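Local coordinates for probable adhesion protein (Pseudomonas aeruginosa PAO1, PDB 6R3Z) that binds divalent metal ions, here nickel and elsewhere ferrous iron or manganese, and probably delivers them as the solute-binding protein of a transport system, at residues A87-A95 with K106-L114; I116-A127 with A145-R156. All coordinates share one frame; numbering follows the deposited sequence. Where two conformers were deposited one is given.

Interaction 1 (A87-A95 with K106-L114); sequences ANAKVPLLA and KVVNPHTFL. With NI (nickel (II) ion), chain B.
The Asn-88 carboxamide is met at its oxygen by Thr-112, whose OG1 donates to OD1 over 2.7 Å from a position 25° out of the carbonyl plane. A second flat group, the imidazole of His-111, has CG of Asn-109 at its edge and in its plane. CA of His-111 lies over one face of the Phe-113 ring, offset toward its rim. ND1 of His-111 donates to Asn-109 OD1 at 2.8 Å, while NE2 binds the nickel ion at 2.2 Å. Asn-109 OD1 also accepts from the backbone N of His-111 at 3.0 Å, closing an Asx turn, so one oxygen grips both the backbone and the ring and fixes the ring's rotation. Asn-109 is tied in turn to the other segment: its N donates almost straight (167°) to Leu-94 O over 2.7 Å, and CD1 of Leu-94 lies alongside its CB. The apolar touch comes from Leu-93; its CD2 rests 3.5 Å from Thr-112 CG2 and also touches Val-108 CG1, across which the leucine lies at about a right angle. CG2 of Thr-112 stands anti to the carbonyl carbon, which leaves OG1 between N and C (chi1 63°) and splits the residue into a methyl for Leu-93 and a hydroxyl for Asn-88. Both segments belong to the connection from strand 84-86 to helix 116-133. OH of Tyr-182 on helix 181-185 hydrogen-bonds both Leu-94 N and Asn-109 O, and Phe-113 leans on Pro-15 and Tyr-19 of helix 14-24.

Interaction 2 (I116-A127 with A145-R156); sequences ISASITQVNTIA and ARAYAKRLRALR
Ala-149 lets the two helices come close at the middle of the contact, where its CB meets Ile-120 CG2 at 3.9 Å. The short axes approach to 9.6 Å and run antiparallel at 173°. Small residues also shape the end of the contact nearer Ala-127, whose CB lies 3.6 Å from that of Ala-145. Val-123 forks between two partners: CG1, anti to the backbone N (chi1 161°), presses on Ala-145 CB, while CG2 touches the edge of the Tyr-148 ring at CD2, 3.8 Å away and close to the ring plane. Toward the other end the side chains of Leu-152 and Ile-120 pass flank to flank, head to tail, with CD1 of the leucine also against Ser-119 CB. Ile-116 buries CG2 against the backbone O of Leu-152 and sends CD1 to Leu-155 CD2. Tyr-148 and Leu-155 continue this buried side onto helix 260-277.

The looser, solvent side is lined largely by arginine chains. Arg-146 bends at chi2 and swings its guanidinium to Asn-124, whose CG lies over one face; the two planes are 57° apart. Arg-146 NH2 comes within 2.9 Å of Asn-124 OD1, but at an angle too poor for a hydrogen bond. A water does the joining instead, donating to Asn-124 O at 2.7 Å and accepting from Arg-146 NH2. Aliphatic parts of Arg-153 and Arg-156 edge the apolar strip: Arg-153 CG meets Ile-120 CD1, and Arg-156, bonded through NH2 to Glu-186 O, lays CD beside Ile-116. Lying between the two parallel sheets in sequence, this antiparallel pair is consistent with the helical connection between lobes in the solute-binding protein 9 family, where one long helix, here probably 138-160, spans both.

Interactions 1 and 2 follow one another along the chain, with centres 16 Å apart, and they touch along helix 116-133. Gln-122 forms part of the seam: its CD lies 3.1 Å from Asn-88 OD1, and its NE2 lies 3.2 Å from Thr-112 OG1. Tyr-261 OH hydrogen-bonds both Phe-113 O and Ser-119 OG, joining the turn from His-111 to Leu-114 to the helix. Interaction 1 carries the first-shell nickel ligand His-111; His-41, His-66, His-177, His-199 and His-250 complete the site. Interaction 2 forms the layer behind it: the side chain of Ser-119 is about 10 Å from that of His-111.

Interaction 1 (A87-A95 with K106-L114)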
loop_
_atom_site.group_PDB
_atom_site.type_symbol
_atom_site.label_atom_id
_atom_site.label_comp_id
_atom_site.label_asym_id
_atom_site.label_seq_id
_atom_site.Cartn_x
_atom_site.Cartn_y
_atom_site.Cartn_z
ATOM N N ALA A 87 4.061 7.707 9.931
ATOM C CA ALA A 87 3.023 8.186 9.001
ATOM C C ALA A 87 1.588 7.843 9.416
ATOM O O ALA A 87 0.651 8.571 9.069
ATOM C CB ALA A 87 3.285 7.644 7.603
ATOM N N ASN A 88 1.418 6.704 10.098
ATOM C CA ASN A 88 0.104 6.178 10.465
ATOM C C ASN A 88 -0.394 6.613 11.839
ATOM O O ASN A 88 -1.418 6.094 12.297
ATOM C CB ASN A 88 0.130 4.648 10.345
ATOM C CG ASN A 88 0.052 4.207 8.901
ATOM O OD1 ASN A 88 -0.972 4.402 8.233
ATOM N ND2 ASN A 88 1.141 3.672 8.371
ATOM N N ALA A 89 0.303 7.571 12.484
ATOM C CA ALA A 89 -0.043 8.039 13.844
ATOM C C ALA A 89 -1.526 8.373 14.051
ATOM O O ALA A 89 -2.047 8.120 15.140
ATOM C CB ALA A 89 0.822 9.219 14.241
ATOM N N LYS A 90 -2.214 8.907 13.011
ATOM C CA LYS A 90 -3.635 9.308 13.115
ATOM C C LYS A 90 -4.636 8.415 12.329
ATOM O O LYS A 90 -5.827 8.743 12.266
ATOM C CB LYS A 90 -3.794 10.792 12.691
ATOM C CG LYS A 90 -2.780 11.773 13.296
ATOM C CD LYS A 90 -3.008 12.050 14.780
ATOM C CE LYS A 90 -2.072 13.108 15.310
ATOM N NZ LYS A 90 -2.489 14.481 14.914
ATOM N N VAL A 91 -4.161 7.289 11.757
ATOM C CA VAL A 91 -4.961 6.381 10.926
ATOM C C VAL A 91 -5.729 5.279 11.708
ATOM O O VAL A 91 -5.085 4.484 12.406
ATOM C CB VAL A 91 -4.088 5.747 9.803
ATOM C CG1 VAL A 91 -4.878 4.724 8.986
ATOM C CG2 VAL A 91 -3.493 6.820 8.888
ATOM N N PRO A 92 -7.070 5.125 11.467
ATOM C CA PRO A 92 -7.813 3.995 12.066
ATOM C C PRO A 92 -7.430 2.688 11.363
ATOM O O PRO A 92 -7.471 2.599 10.127
ATOM C CB PRO A 92 -9.292 4.347 11.799
ATOM C CG PRO A 92 -9.294 5.779 11.309
ATOM C CD PRO A 92 -7.966 5.956 10.638
ATOM N N LEU A 93 -7.026 1.680 12.145
ATOM C CA LEU A 93 -6.584 0.396 11.589
ATOM C C LEU A 93 -7.660 -0.709 11.660
ATOM O O LEU A 93 -8.781 -0.467 12.119
ATOM C CB LEU A 93 -5.288 -0.056 12.296
ATOM C CG LEU A 93 -4.072 0.873 12.169
ATOM C CD1 LEU A 93 -3.295 0.921 13.462
ATOM C CD2 LEU A 93 -3.164 0.423 11.061
ATOM N N LEU A 94 -7.305 -1.921 11.187
ATOM C CA LEU A 94 -8.134 -3.139 11.218
ATOM C C LEU A 94 -7.196 -4.363 11.139
ATOM O O LEU A 94 -6.214 -4.262 10.436
ATOM C CB LEU A 94 -9.204 -3.154 10.093
ATOM C CG LEU A 94 -8.761 -2.847 8.653
ATOM C CD1 LEU A 94 -8.396 -4.106 7.912
ATOM C CD2 LEU A 94 -9.861 -2.142 7.880
ATOM N N ALA A 95 -7.422 -5.486 11.867
ATOM C CA ALA A 95 -8.528 -5.761 12.785
ATOM C C ALA A 95 -8.149 -5.363 14.210
ATOM O O ALA A 95 -7.784 -4.214 14.455
ATOM C CB ALA A 95 -8.882 -7.241 12.734
ATOM N N LYS A 106 -5.679 -12.733 14.243
ATOM C CA LYS A 106 -5.794 -11.371 14.758
ATOM C C LYS A 106 -4.454 -10.631 14.662
ATOM O O LYS A 106 -3.608 -10.727 15.557
ATOM C CB LYS A 106 -6.348 -11.365 16.196
ATOM C CG LYS A 106 -7.787 -10.869 16.292
ATOM C CD LYS A 106 -8.085 -10.259 17.663
ATOM C CE LYS A 106 -9.549 -9.939 17.873
ATOM N NZ LYS A 106 -10.004 -8.779 17.056
ATOM N N VAL A 107 -4.245 -9.938 13.536
ATOM C CA VAL A 107 -3.030 -9.171 13.249
ATOM C C VAL A 107 -3.501 -7.849 12.626
ATOM O O VAL A 107 -4.417 -7.872 11.796
ATOM C CB VAL A 107 -2.052 -9.926 12.285
ATOM C CG1 VAL A 107 -0.705 -9.201 12.183
ATOM C CG2 VAL A 107 -1.840 -11.387 12.694
ATOM N N VAL A 108 -2.932 -6.705 13.052
ATOM C CA VAL A 108 -3.306 -5.407 12.459
ATOM C C VAL A 108 -2.810 -5.412 10.995
ATOM O O VAL A 108 -1.651 -5.760 10.732
ATOM C CB VAL A 108 -2.749 -4.211 13.281
ATOM C CG1 VAL A 108 -2.645 -2.942 12.438
ATOM C CG2 VAL A 108 -3.590 -3.962 14.536
ATOM N N ASN A 109 -3.701 -5.072 10.051
ATOM C CA ASN A 109 -3.358 -5.053 8.637
ATOM C C ASN A 109 -2.466 -3.813 8.354
ATOM O O ASN A 109 -2.907 -2.682 8.536
ATOM C CB ASN A 109 -4.612 -5.059 7.745
ATOM C CG ASN A 109 -4.278 -5.347 6.285
ATOM O OD1 ASN A 109 -3.278 -4.845 5.734
ATOM N ND2 ASN A 109 -5.113 -6.144 5.623
ATOM N N PRO A 110 -1.219 -4.009 7.897
ATOM C CA PRO A 110 -0.328 -2.850 7.694
ATOM C C PRO A 110 -0.479 -2.107 6.359
ATOM O O PRO A 110 0.256 -1.137 6.138
ATOM C CB PRO A 110 1.064 -3.474 7.827
ATOM C CG PRO A 110 0.895 -4.865 7.273
ATOM C CD PRO A 110 -0.518 -5.287 7.620
ATOM N N HIS A 111 -1.366 -2.574 5.454
ATOM C CA HIS A 111 -1.541 -1.991 4.104
ATOM C C HIS A 111 -2.431 -0.742 4.061
ATOM O O HIS A 111 -3.277 -0.608 3.167
ATOM C CB HIS A 111 -2.058 -3.061 3.127
ATOM C CG HIS A 111 -1.163 -4.249 3.019
ATOM N ND1 HIS A 111 -1.312 -5.338 3.867
ATOM C CD2 HIS A 111 -0.154 -4.504 2.146
ATOM C CE1 HIS A 111 -0.387 -6.211 3.493
ATOM N NE2 HIS A 111 0.347 -5.746 2.473
ATOM N N THR A 112 -2.236 0.175 5.032
ATOM C CA THR A 112 -3.022 1.425 5.143
ATOM C C THR A 112 -2.853 2.304 3.893
ATOM O O THR A 112 -3.784 3.047 3.525
ATOM C CB THR A 112 -2.603 2.200 6.397
ATOM O OG1 THR A 112 -1.224 2.569 6.262
ATOM C CG2 THR A 112 -2.834 1.398 7.701
ATOM N N PHE A 113 -1.668 2.201 3.221
ATOM C CA PHE A 113 -1.391 2.977 1.995
ATOM C C PHE A 113 -2.308 2.583 0.826
ATOM O O PHE A 113 -2.413 3.342 -0.130
ATOM C CB PHE A 113 0.086 2.891 1.586
ATOM C CG PHE A 113 0.652 1.491 1.635
ATOM C CD1 PHE A 113 0.601 0.663 0.513
ATOM C CD2 PHE A 113 1.248 1.002 2.795
ATOM C CE1 PHE A 113 1.141 -0.626 0.551
ATOM C CE2 PHE A 113 1.773 -0.302 2.839
ATOM C CZ PHE A 113 1.699 -1.113 1.718
ATOM N N LEU A 114 -2.981 1.425 0.895
ATOM C CA LEU A 114 -3.898 1.044 -0.181
ATOM C C LEU A 114 -5.338 1.442 0.168
ATOM O O LEU A 114 -6.244 0.630 0.140
ATOM C CB LEU A 114 -3.751 -0.430 -0.599
ATOM C CG LEU A 114 -2.349 -0.832 -1.090
ATOM C CD1 LEU A 114 -2.200 -2.336 -1.177
ATOM C CD2 LEU A 114 -1.998 -0.171 -2.406
HETATM NI NI NI B . 2.192 -6.649 1.674
#

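Interaction 2 (I116-A127 with A145-R156)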
loop_
_atom_site.group_PDB
_atom_site.type_symbol
_atom_site.label_atom_id
_atom_site.label_comp_id
_atom_site.label_asym_id
_atom_site.label_seq_id
_atom_site.Cartn_x
_atom_site.Cartn_y
_atom_site.Cartn_z
ATOM N N ILE A 116 -7.652 5.352 -0.049
ATOM C CA ILE A 116 -7.594 6.775 -0.377
ATOM C C ILE A 116 -7.695 7.597 0.916
ATOM O O ILE A 116 -6.900 8.522 1.110
ATOM C CB ILE A 116 -8.678 7.151 -1.430
ATOM C CG1 ILE A 116 -8.396 6.479 -2.820
ATOM C CG2 ILE A 116 -8.827 8.697 -1.564
ATOM C CD1 ILE A 116 -7.087 6.883 -3.528
ATOM N N SER A 117 -8.694 7.283 1.782
ATOM C CA SER A 117 -8.888 8.019 3.043
ATOM C C SER A 117 -7.671 7.907 3.979
ATOM O O SER A 117 -7.229 8.927 4.507
ATOM C CB SER A 117 -10.163 7.568 3.753
ATOM O OG SER A 117 -10.108 6.183 4.044
ATOM N N ALA A 118 -7.091 6.689 4.143
ATOM C CA ALA A 118 -5.914 6.531 5.005
ATOM C C ALA A 118 -4.673 7.232 4.362
ATOM O O ALA A 118 -3.860 7.777 5.097
ATOM C CB ALA A 118 -5.616 5.056 5.279
ATOM N N SER A 119 -4.544 7.224 3.017
ATOM C CA SER A 119 -3.432 7.914 2.323
ATOM C C SER A 119 -3.503 9.422 2.604
ATOM O O SER A 119 -2.482 10.032 2.908
ATOM C CB SER A 119 -3.483 7.682 0.816
ATOM O OG SER A 119 -3.025 6.373 0.525
ATOM N N ILE A 120 -4.718 10.014 2.553
ATOM C CA ILE A 120 -4.899 11.438 2.831
ATOM C C ILE A 120 -4.420 11.741 4.272
ATOM O O ILE A 120 -3.675 12.705 4.481
ATOM C CB ILE A 120 -6.359 11.871 2.556
ATOM C CG1 ILE A 120 -6.651 11.815 1.018
ATOM C CG2 ILE A 120 -6.652 13.267 3.155
ATOM C CD1 ILE A 120 -8.131 11.882 0.595
ATOM N N THR A 121 -4.833 10.901 5.247
ATOM C CA THR A 121 -4.457 11.051 6.657
ATOM C C THR A 121 -2.920 10.976 6.813
ATOM O O THR A 121 -2.329 11.814 7.493
ATOM C CB THR A 121 -5.248 10.081 7.568
ATOM O OG1 THR A 121 -6.666 10.323 7.433
ATOM C CG2 THR A 121 -4.837 10.208 9.040
ATOM N N GLN A 122 -2.291 10.000 6.159
ATOM C CA GLN A 122 -0.823 9.831 6.208
ATOM C C GLN A 122 -0.118 11.036 5.579
ATOM O O GLN A 122 0.836 11.553 6.160
ATOM C CB GLN A 122 -0.398 8.526 5.531
ATOM C CG GLN A 122 -0.888 7.311 6.303
ATOM C CD GLN A 122 -0.505 6.034 5.631
ATOM O OE1 GLN A 122 0.612 5.558 5.796
ATOM N NE2 GLN A 122 -1.425 5.456 4.870
ATOM N N VAL A 123 -0.618 11.502 4.421
ATOM C CA VAL A 123 -0.053 12.656 3.707
ATOM C C VAL A 123 -0.092 13.891 4.628
ATOM O O VAL A 123 0.932 14.577 4.766
ATOM C CB VAL A 123 -0.761 12.882 2.343
ATOM C CG1 VAL A 123 -0.536 14.297 1.806
ATOM C CG2 VAL A 123 -0.284 11.841 1.326
ATOM N N ASN A 124 -1.246 14.131 5.293
ATOM C CA ASN A 124 -1.392 15.278 6.195
ATOM C C ASN A 124 -0.464 15.186 7.407
ATOM O O ASN A 124 0.154 16.185 7.779
ATOM C CB ASN A 124 -2.855 15.485 6.587
ATOM C CG ASN A 124 -3.706 15.943 5.420
ATOM O OD1 ASN A 124 -3.241 16.643 4.512
ATOM N ND2 ASN A 124 -4.983 15.608 5.448
ATOM N N THR A 125 -0.287 13.971 7.956
ATOM C CA THR A 125 0.606 13.737 9.101
ATOM C C THR A 125 2.057 13.988 8.697
ATOM O O THR A 125 2.785 14.696 9.409
ATOM C CB THR A 125 0.375 12.335 9.674
ATOM O OG1 THR A 125 -0.937 12.307 10.254
ATOM C CG2 THR A 125 1.394 11.966 10.757
ATOM N N ILE A 126 2.470 13.419 7.534
ATOM C CA ILE A 126 3.826 13.616 7.030
ATOM C C ILE A 126 4.121 15.122 6.831
ATOM O O ILE A 126 5.144 15.604 7.317
ATOM C CB ILE A 126 4.091 12.758 5.756
ATOM C CG1 ILE A 126 4.004 11.236 6.085
ATOM C CG2 ILE A 126 5.464 13.083 5.149
ATOM C CD1 ILE A 126 3.702 10.322 4.865
ATOM N N ALA A 127 3.216 15.858 6.157
ATOM C CA ALA A 127 3.400 17.290 5.883
ATOM C C ALA A 127 3.554 18.110 7.174
ATOM O O ALA A 127 4.404 18.997 7.231
ATOM C CB ALA A 127 2.235 17.832 5.059
ATOM N N ALA A 145 0.300 19.272 0.437
ATOM C CA ALA A 145 -0.446 18.140 0.963
ATOM C C ALA A 145 -1.951 18.321 0.658
ATOM O O ALA A 145 -2.598 17.370 0.208
ATOM C CB ALA A 145 -0.207 17.984 2.459
ATOM N N ARG A 146 -2.476 19.551 0.819
ATOM C CA ARG A 146 -3.890 19.804 0.532
ATOM C C ARG A 146 -4.219 19.611 -0.963
ATOM O O ARG A 146 -5.243 18.997 -1.265
ATOM C CB ARG A 146 -4.357 21.175 1.067
ATOM C CG ARG A 146 -4.231 21.335 2.591
ATOM C CD ARG A 146 -4.963 20.273 3.416
ATOM N NE ARG A 146 -4.814 20.478 4.865
ATOM C CZ ARG A 146 -3.777 20.062 5.593
ATOM N NH1 ARG A 146 -3.742 20.290 6.900
ATOM N NH2 ARG A 146 -2.763 19.421 5.015
ATOM N N ALA A 147 -3.334 20.068 -1.883
ATOM C CA ALA A 147 -3.524 19.884 -3.335
ATOM C C ALA A 147 -3.467 18.383 -3.689
ATOM O O ALA A 147 -4.292 17.895 -4.473
ATOM C CB ALA A 147 -2.456 20.638 -4.117
ATOM N N TYR A 148 -2.558 17.647 -3.048
ATOM C CA TYR A 148 -2.398 16.225 -3.322
ATOM C C TYR A 148 -3.641 15.446 -2.874
ATOM O O TYR A 148 -4.151 14.638 -3.653
ATOM C CB TYR A 148 -1.121 15.665 -2.683
ATOM C CG TYR A 148 -0.796 14.245 -3.102
ATOM C CD1 TYR A 148 -0.710 13.892 -4.452
ATOM C CD2 TYR A 148 -0.491 13.271 -2.154
ATOM C CE1 TYR A 148 -0.338 12.601 -4.841
ATOM C CE2 TYR A 148 -0.167 11.969 -2.529
ATOM C CZ TYR A 148 -0.067 11.644 -3.873
ATOM O OH TYR A 148 0.262 10.358 -4.229
ATOM N N ALA A 149 -4.153 15.751 -1.662
ATOM C CA ALA A 149 -5.377 15.163 -1.096
ATOM C C ALA A 149 -6.583 15.445 -2.016
ATOM O O ALA A 149 -7.424 14.564 -2.194
ATOM C CB ALA A 149 -5.634 15.723 0.298
ATOM N N LYS A 150 -6.624 16.637 -2.657
ATOM C CA LYS A 150 -7.711 16.986 -3.579
ATOM C C LYS A 150 -7.665 16.032 -4.807
ATOM O O LYS A 150 -8.712 15.529 -5.238
ATOM C CB LYS A 150 -7.597 18.464 -4.006
ATOM C CG LYS A 150 -8.826 18.975 -4.735
ATOM C CD LYS A 150 -8.706 20.449 -5.108
ATOM C CE LYS A 150 -9.869 20.860 -5.982
ATOM N NZ LYS A 150 -9.656 22.193 -6.594
ATOM N N ARG A 151 -6.450 15.769 -5.334
ATOM C CA ARG A 151 -6.250 14.862 -6.477
ATOM C C ARG A 151 -6.677 13.440 -6.107
ATOM O O ARG A 151 -7.329 12.781 -6.912
ATOM C CB ARG A 151 -4.795 14.891 -7.003
ATOM C CG ARG A 151 -4.459 16.190 -7.760
ATOM C CD ARG A 151 -3.486 15.984 -8.927
ATOM N NE ARG A 151 -2.304 15.166 -8.613
ATOM C CZ ARG A 151 -1.217 15.596 -7.972
ATOM N NH1 ARG A 151 -1.156 16.844 -7.515
ATOM N NH2 ARG A 151 -0.184 14.777 -7.779
ATOM N N LEU A 152 -6.354 12.992 -4.892
ATOM C CA LEU A 152 -6.716 11.632 -4.451
ATOM C C LEU A 152 -8.247 11.466 -4.349
ATOM O O LEU A 152 -8.777 10.433 -4.773
ATOM C CB LEU A 152 -5.996 11.209 -3.151
ATOM C CG LEU A 152 -4.441 11.191 -3.194
ATOM C CD1 LEU A 152 -3.849 10.816 -1.832
ATOM C CD2 LEU A 152 -3.901 10.292 -4.332
ATOM N N ARG A 153 -8.950 12.485 -3.812
ATOM C CA ARG A 153 -10.416 12.463 -3.717
ATOM C C ARG A 153 -11.034 12.411 -5.128
ATOM O O ARG A 153 -11.984 11.657 -5.357
ATOM C CB ARG A 153 -10.934 13.683 -2.944
ATOM C CG ARG A 153 -10.706 13.596 -1.439
ATOM C CD ARG A 153 -11.484 14.662 -0.676
ATOM N NE ARG A 153 -11.020 16.016 -0.990
ATOM C CZ ARG A 153 -10.062 16.662 -0.334
ATOM N NH1 ARG A 153 -9.706 17.883 -0.705
ATOM N NH2 ARG A 153 -9.459 16.097 0.703
ATOM N N ALA A 154 -10.460 13.173 -6.074
ATOM C CA ALA A 154 -10.924 13.243 -7.467
ATOM C C ALA A 154 -10.749 11.897 -8.180
ATOM O O ALA A 154 -11.646 11.475 -8.900
ATOM C CB ALA A 154 -10.206 14.363 -8.222
ATOM N N LEU A 155 -9.611 11.219 -7.944
ATOM C CA LEU A 155 -9.284 9.902 -8.466
ATOM C C LEU A 155 -10.387 8.926 -7.999
ATOM O O LEU A 155 -10.886 8.132 -8.798
ATOM C CB LEU A 155 -7.935 9.532 -7.816
ATOM C CG LEU A 155 -7.195 8.302 -8.212
ATOM C CD1 LEU A 155 -5.742 8.488 -7.837
ATOM C CD2 LEU A 155 -7.733 7.070 -7.474
ATOM N N ARG A 156 -10.754 8.996 -6.705
ATOM C CA ARG A 156 -11.756 8.107 -6.122
ATOM C C ARG A 156 -13.143 8.407 -6.717
ATOM O O ARG A 156 -13.845 7.481 -7.129
ATOM C CB ARG A 156 -11.751 8.217 -4.591
ATOM C CG ARG A 156 -12.745 7.264 -3.938
ATOM C CD ARG A 156 -12.672 7.288 -2.432
ATOM N NE ARG A 156 -13.679 6.397 -1.850
ATOM C CZ ARG A 156 -14.923 6.757 -1.556
ATOM N NH1 ARG A 156 -15.330 8.006 -1.769
ATOM N NH2 ARG A 156 -15.768 5.878 -1.031
HETATM O O HOH W 1 -0.854 18.623 7.179
#